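Local coordinates for protein TetR family Transcriptional regulator (Streptococcus agalactiae 2603V/R, PDB 3KKC) that probably binds DNA as a transcriptional regulator of the TetR family, through a predicted N-terminal helix-turn-helix motif, at residues Leu60-Lys73 with Tyr108-Val121. Residues are numbered along the deposited sequence; the frame is centred on the assembly and turned at random.
With NI (nickel (II) ion), chain E.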
loop_
_atom_site.group_PDB
_atom_site.type_symbol
_atom_site.label_atom_id
_atom_site.label_comp_id
_atom_site.label_asym_id
_atom_site.label_seq_id
_atom_site.Cartn_x
_atom_site.Cartn_y
_atom_site.Cartn_z
ATOM N N LEU A 60 11.135 -11.856 14.559
ATOM C CA LEU A 60 10.225 -10.850 14.057
ATOM C C LEU A 60 9.058 -10.724 15.025
ATOM O O LEU A 60 8.667 -9.615 15.421
ATOM C CB LEU A 60 9.715 -11.237 12.683
ATOM C CG LEU A 60 9.021 -10.034 12.099
ATOM C CD1 LEU A 60 10.007 -8.901 12.101
ATOM C CD2 LEU A 60 8.554 -10.335 10.707
ATOM N N LYS A 61 8.522 -11.879 15.411
ATOM C CA LYS A 61 7.384 -11.955 16.316
ATOM C C LYS A 61 7.727 -11.283 17.661
ATOM O O LYS A 61 7.140 -10.259 18.013
ATOM C CB LYS A 61 6.966 -13.418 16.476
ATOM C CG LYS A 61 6.005 -13.740 17.610
ATOM C CD LYS A 61 6.411 -15.097 18.228
ATOM C CE LYS A 61 5.368 -15.672 19.176
ATOM N NZ LYS A 61 4.000 -15.560 18.592
ATOM N N GLU A 62 8.681 -11.853 18.396
ATOM C CA GLU A 62 9.232 -11.212 19.592
ATOM C C GLU A 62 9.482 -9.707 19.414
ATOM O O GLU A 62 8.920 -8.899 20.151
ATOM C CB GLU A 62 10.533 -11.886 20.014
ATOM C CG GLU A 62 10.352 -13.260 20.613
ATOM C CD GLU A 62 11.490 -13.626 21.535
ATOM O OE1 GLU A 62 12.357 -12.749 21.777
ATOM O OE2 GLU A 62 11.512 -14.780 22.021
ATOM N N LEU A 63 10.318 -9.337 18.441
ATOM C CA LEU A 63 10.581 -7.928 18.151
ATOM C C LEU A 63 9.279 -7.110 18.119
ATOM O O LEU A 63 9.009 -6.371 19.054
ATOM C CB LEU A 63 11.407 -7.750 16.872
ATOM C CG LEU A 63 11.667 -6.302 16.436
ATOM C CD1 LEU A 63 12.298 -5.540 17.562
ATOM C CD2 LEU A 63 12.555 -6.213 15.195
ATOM N N CYS A 64 8.486 -7.232 17.061
ATOM C CA CYS A 64 7.120 -6.682 17.028
ATOM C C CYS A 64 6.404 -6.720 18.370
ATOM O O CYS A 64 5.861 -5.708 18.835
ATOM C CB CYS A 64 6.253 -7.454 16.017
ATOM S SG CYS A 64 6.763 -7.222 14.323
ATOM N N GLU A 65 6.376 -7.893 18.986
ATOM C CA GLU A 65 5.717 -8.027 20.270
ATOM C C GLU A 65 6.199 -6.910 21.213
ATOM O O GLU A 65 5.383 -6.153 21.740
ATOM C CB GLU A 65 5.968 -9.420 20.849
ATOM C CG GLU A 65 5.473 -9.592 22.256
ATOM C CD GLU A 65 5.100 -11.018 22.573
ATOM O OE1 GLU A 65 5.601 -11.959 21.899
ATOM O OE2 GLU A 65 4.289 -11.190 23.507
ATOM N N ASP A 66 7.528 -6.822 21.375
ATOM C CA ASP A 66 8.237 -5.764 22.120
ATOM C C ASP A 66 7.954 -4.357 21.606
ATOM O O ASP A 66 7.596 -3.483 22.373
ATOM C CB ASP A 66 9.761 -5.956 22.035
ATOM C CG ASP A 66 10.272 -7.082 22.905
ATOM O OD1 ASP A 66 9.557 -7.511 23.835
ATOM O OD2 ASP A 66 11.407 -7.533 22.660
ATOM N N LEU A 67 8.168 -4.136 20.314
ATOM C CA LEU A 67 7.971 -2.826 19.714
ATOM C C LEU A 67 6.551 -2.280 19.955
ATOM O O LEU A 67 6.368 -1.098 20.269
ATOM C CB LEU A 67 8.274 -2.893 18.220
ATOM C CG LEU A 67 9.607 -2.283 17.813
ATOM C CD1 LEU A 67 10.511 -2.081 19.027
ATOM C CD2 LEU A 67 10.280 -3.132 16.764
ATOM N N PHE A 68 5.554 -3.154 19.828
ATOM C CA PHE A 68 4.166 -2.752 20.015
ATOM C C PHE A 68 3.764 -2.649 21.494
ATOM O O PHE A 68 2.862 -1.885 21.856
ATOM C CB PHE A 68 3.238 -3.652 19.203
ATOM C CG PHE A 68 3.471 -3.538 17.716
ATOM C CD1 PHE A 68 3.922 -2.332 17.173
ATOM C CD2 PHE A 68 3.247 -4.625 16.859
ATOM C CE1 PHE A 68 4.149 -2.206 15.806
ATOM C CE2 PHE A 68 3.482 -4.517 15.494
ATOM C CZ PHE A 68 3.929 -3.321 14.950
ATOM N N HIS A 69 4.433 -3.399 22.360
ATOM C CA HIS A 69 4.147 -3.230 23.762
ATOM C C HIS A 69 4.628 -1.848 24.163
ATOM O O HIS A 69 3.917 -1.139 24.862
ATOM C CB HIS A 69 4.805 -4.305 24.608
ATOM C CG HIS A 69 4.449 -4.237 26.057
ATOM N ND1 HIS A 69 3.547 -5.103 26.641
ATOM C CD2 HIS A 69 4.900 -3.433 27.052
ATOM C CE1 HIS A 69 3.450 -4.827 27.932
ATOM N NE2 HIS A 69 4.260 -3.818 28.207
ATOM N N HIS A 70 5.808 -1.437 23.704
ATOM C CA HIS A 70 6.284 -0.107 24.073
ATOM C C HIS A 70 5.509 1.065 23.454
ATOM O O HIS A 70 5.429 2.136 24.054
ATOM C CB HIS A 70 7.773 0.106 23.807
ATOM C CG HIS A 70 8.263 1.439 24.295
ATOM N ND1 HIS A 70 8.352 1.747 25.641
ATOM C CD2 HIS A 70 8.638 2.560 23.629
ATOM C CE1 HIS A 70 8.778 2.991 25.777
ATOM N NE2 HIS A 70 8.967 3.506 24.575
ATOM N N LEU A 71 4.975 0.883 22.252
ATOM C CA LEU A 71 4.249 1.967 21.596
ATOM C C LEU A 71 2.861 2.180 22.192
ATOM O O LEU A 71 2.495 3.297 22.519
ATOM C CB LEU A 71 4.137 1.712 20.097
ATOM C CG LEU A 71 5.407 1.980 19.300
ATOM C CD1 LEU A 71 5.107 2.058 17.825
ATOM C CD2 LEU A 71 5.989 3.273 19.774
ATOM N N PHE A 72 2.100 1.108 22.364
ATOM C CA PHE A 72 0.669 1.225 22.640
ATOM C C PHE A 72 0.312 0.716 24.015
ATOM O O PHE A 72 -0.303 1.427 24.796
ATOM C CB PHE A 72 -0.170 0.418 21.635
ATOM C CG PHE A 72 0.216 0.610 20.190
ATOM C CD1 PHE A 72 -0.186 1.736 19.487
ATOM C CD2 PHE A 72 0.942 -0.361 19.520
ATOM C CE1 PHE A 72 0.149 1.896 18.144
ATOM C CE2 PHE A 72 1.277 -0.205 18.186
ATOM C CZ PHE A 72 0.877 0.921 17.500
ATOM N N LYS A 73 0.666 -0.537 24.283
ATOM C CA LYS A 73 0.217 -1.234 25.483
ATOM C C LYS A 73 0.747 -0.555 26.743
ATOM O O LYS A 73 0.807 -1.145 27.825
ATOM C CB LYS A 73 0.589 -2.717 25.404
ATOM C CG LYS A 73 0.038 -3.388 24.138
ATOM C CD LYS A 73 0.946 -4.515 23.654
ATOM C CE LYS A 73 0.832 -4.732 22.145
ATOM N NZ LYS A 73 1.920 -5.618 21.609
ATOM N N TYR A 108 3.784 -9.053 7.200
ATOM C CA TYR A 108 3.542 -9.404 8.602
ATOM C C TYR A 108 3.645 -8.202 9.557
ATOM O O TYR A 108 2.824 -8.051 10.468
ATOM C CB TYR A 108 4.502 -10.505 9.073
ATOM C CG TYR A 108 4.410 -10.793 10.561
ATOM C CD1 TYR A 108 3.626 -11.835 11.030
ATOM C CD2 TYR A 108 5.094 -10.004 11.495
ATOM C CE1 TYR A 108 3.518 -12.088 12.370
ATOM C CE2 TYR A 108 5.003 -10.255 12.847
ATOM C CZ TYR A 108 4.211 -11.295 13.292
ATOM O OH TYR A 108 4.115 -11.580 14.651
ATOM N N PHE A 109 4.659 -7.360 9.374
ATOM C CA PHE A 109 4.750 -6.182 10.211
ATOM C C PHE A 109 3.592 -5.230 9.928
ATOM O O PHE A 109 3.027 -4.652 10.854
ATOM C CB PHE A 109 6.073 -5.441 10.060
ATOM C CG PHE A 109 6.096 -4.162 10.814
ATOM C CD1 PHE A 109 6.564 -4.122 12.126
ATOM C CD2 PHE A 109 5.572 -3.006 10.252
ATOM C CE1 PHE A 109 6.549 -2.950 12.850
ATOM C CE2 PHE A 109 5.554 -1.819 10.976
ATOM C CZ PHE A 109 6.056 -1.796 12.286
ATOM N N LEU A 110 3.233 -5.069 8.657
ATOM C CA LEU A 110 2.151 -4.149 8.298
ATOM C C LEU A 110 0.805 -4.637 8.840
ATOM O O LEU A 110 -0.136 -3.863 9.001
ATOM C CB LEU A 110 2.067 -3.961 6.780
ATOM C CG LEU A 110 1.508 -2.624 6.289
ATOM C CD1 LEU A 110 2.623 -1.595 6.267
ATOM C CD2 LEU A 110 0.892 -2.754 4.908
ATOM N N LEU A 111 0.723 -5.929 9.116
ATOM C CA LEU A 111 -0.523 -6.530 9.549
ATOM C C LEU A 111 -0.700 -6.301 11.032
ATOM O O LEU A 111 -1.682 -5.718 11.469
ATOM C CB LEU A 111 -0.543 -8.032 9.226
ATOM C CG LEU A 111 -1.817 -8.546 8.544
ATOM C CD1 LEU A 111 -1.738 -10.051 8.218
ATOM C CD2 LEU A 111 -3.059 -8.241 9.376
ATOM N N ARG A 112 0.262 -6.759 11.817
ATOM C CA ARG A 112 0.171 -6.626 13.261
ATOM C C ARG A 112 0.143 -5.152 13.701
ATOM O O ARG A 112 -0.470 -4.808 14.722
ATOM C CB ARG A 112 1.275 -7.430 13.952
ATOM C CG ARG A 112 0.853 -8.874 14.292
ATOM C CD ARG A 112 -0.071 -8.941 15.527
ATOM N NE ARG A 112 0.306 -7.990 16.586
ATOM C CZ ARG A 112 1.456 -8.019 17.286
ATOM N NH1 ARG A 112 1.696 -7.111 18.240
ATOM N NH2 ARG A 112 2.382 -8.954 17.043
ATOM N N PHE A 113 0.768 -4.288 12.905
ATOM C CA PHE A 113 0.798 -2.871 13.207
ATOM C C PHE A 113 -0.577 -2.267 12.946
ATOM O O PHE A 113 -1.117 -1.551 13.783
ATOM C CB PHE A 113 1.878 -2.180 12.384
ATOM C CG PHE A 113 1.907 -0.685 12.533
ATOM C CD1 PHE A 113 2.007 -0.087 13.790
ATOM C CD2 PHE A 113 1.872 0.131 11.412
ATOM C CE1 PHE A 113 2.043 1.314 13.919
ATOM C CE2 PHE A 113 1.920 1.527 11.540
ATOM C CZ PHE A 113 2.008 2.111 12.791
ATOM N N ARG A 114 -1.167 -2.567 11.797
ATOM C CA ARG A 114 -2.492 -2.042 11.527
ATOM C C ARG A 114 -3.448 -2.517 12.613
ATOM O O ARG A 114 -4.372 -1.807 12.985
ATOM C CB ARG A 114 -2.990 -2.443 10.142
ATOM C CG ARG A 114 -4.208 -1.647 9.682
ATOM C CD ARG A 114 -4.291 -1.574 8.150
ATOM N NE ARG A 114 -5.422 -0.765 7.685
ATOM C CZ ARG A 114 -6.674 -0.886 8.136
ATOM N NH1 ARG A 114 -6.968 -1.779 9.079
ATOM N NH2 ARG A 114 -7.643 -0.124 7.640
ATOM N N SER A 115 -3.212 -3.705 13.148
ATOM C CA SER A 115 -4.116 -4.246 14.148
ATOM C C SER A 115 -3.995 -3.553 15.501
ATOM O O SER A 115 -4.961 -3.476 16.253
ATOM C CB SER A 115 -3.916 -5.752 14.302
ATOM O OG SER A 115 -4.563 -6.227 15.469
ATOM N N GLU A 116 -2.811 -3.049 15.819
ATOM C CA GLU A 116 -2.642 -2.308 17.068
ATOM C C GLU A 116 -3.333 -0.947 16.971
ATOM O O GLU A 116 -4.072 -0.551 17.877
ATOM C CB GLU A 116 -1.161 -2.168 17.436
ATOM C CG GLU A 116 -0.474 -3.507 17.707
ATOM C CD GLU A 116 -0.945 -4.174 18.997
ATOM O OE1 GLU A 116 -1.133 -3.452 20.012
ATOM O OE2 GLU A 116 -1.110 -5.421 18.998
ATOM N N LEU A 117 -3.095 -0.249 15.862
ATOM C CA LEU A 117 -3.845 0.952 15.512
ATOM C C LEU A 117 -5.351 0.767 15.676
ATOM O O LEU A 117 -6.018 1.629 16.215
ATOM C CB LEU A 117 -3.515 1.390 14.090
ATOM C CG LEU A 117 -2.075 1.872 13.860
ATOM C CD1 LEU A 117 -1.790 2.062 12.365
ATOM C CD2 LEU A 117 -1.821 3.162 14.626
ATOM N N GLU A 118 -5.883 -0.369 15.257
ATOM C CA GLU A 118 -7.311 -0.626 15.410
ATOM C C GLU A 118 -7.761 -0.692 16.858
ATOM O O GLU A 118 -8.913 -0.408 17.165
ATOM C CB GLU A 118 -7.722 -1.945 14.745
ATOM C CG GLU A 118 -7.938 -1.888 13.267
ATOM C CD GLU A 118 -8.672 -3.122 12.749
ATOM O OE1 GLU A 118 -9.544 -3.650 13.484
ATOM O OE2 GLU A 118 -8.383 -3.562 11.607
ATOM N N HIS A 119 -6.877 -1.109 17.747
ATOM C CA HIS A 119 -7.276 -1.374 19.125
ATOM C C HIS A 119 -6.988 -0.184 20.034
ATOM O O HIS A 119 -7.719 0.082 20.998
ATOM C CB HIS A 119 -6.545 -2.616 19.630
ATOM C CG HIS A 119 -6.917 -3.022 21.021
ATOM N ND1 HIS A 119 -8.084 -3.698 21.313
ATOM C CD2 HIS A 119 -6.261 -2.878 22.199
ATOM C CE1 HIS A 119 -8.137 -3.945 22.610
ATOM N NE2 HIS A 119 -7.044 -3.456 23.171
ATOM N N ASP A 120 -5.930 0.552 19.729
ATOM C CA ASP A 120 -5.463 1.552 20.678
ATOM C C ASP A 120 -5.437 2.959 20.108
ATOM O O ASP A 120 -5.402 3.930 20.854
ATOM C CB ASP A 120 -4.099 1.143 21.253
ATOM C CG ASP A 120 -4.188 -0.096 22.173
ATOM O OD1 ASP A 120 -5.123 -0.187 23.007
ATOM O OD2 ASP A 120 -3.315 -0.985 22.068
ATOM N N VAL A 121 -5.489 3.085 18.790
ATOM C CA VAL A 121 -5.541 4.411 18.191
ATOM C C VAL A 121 -6.916 4.782 17.596
ATOM O O VAL A 121 -7.412 5.901 17.778
ATOM C CB VAL A 121 -4.431 4.582 17.164
ATOM C CG1 VAL A 121 -4.687 5.802 16.250
ATOM C CG2 VAL A 121 -3.084 4.684 17.898
HETATM NI NI NI E . 9.425 5.525 23.859
#
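Phe-68 drives its ring as a knob into the hole formed by Phe-109, Arg-112, Phe-113 and Glu-116. Its CG lies anti to the carbonyl carbon (chi1 -63°), which sends the ring in between the two helices until CZ reaches Phe-109 CE1 at 3.4 Å and Phe-113 CB at 3.5 Å. The Phe-68 and Phe-113 rings lie nearly parallel but are displaced so far that they hardly overlap, whereas Phe-109 is inclined obliquely. Arg-112 NH1 comes to the edge of the Phe-68 ring, 3.2 Å from CD2, with the guanidinium turned 82° from the ring. Arg-112 NH1 also makes a salt bridge to Glu-116 OE2 (3.4 Å), whose hydrogen bond is weak, one turn further along the same helix. Lys-73 brings its NZ within 4.0 Å of Glu-116 OE2, and the carboxylate probably offsets the charges of both bases.

Helix 57-71 in TetR-type folds links the DNA-binding domain to the helical C-terminal domain; its 60-71 part runs at 27° to the 108-121 part of helix 107-129. Beyond its end, Phe-72 receives Glu-116 CB over one face, 3.2 Å from CE2, and meets Phe-113 CE1 at its edge. At the other end, Cys-64 SG touches the ring edges of both Tyr-108 and Phe-109, and Leu-60 CD2 packs on Tyr-108 CD2 at 3.6 Å. His-70 takes no part in this packing; it binds the nickel ion through NE2, together with His-86 and His-90 of helix 80-93.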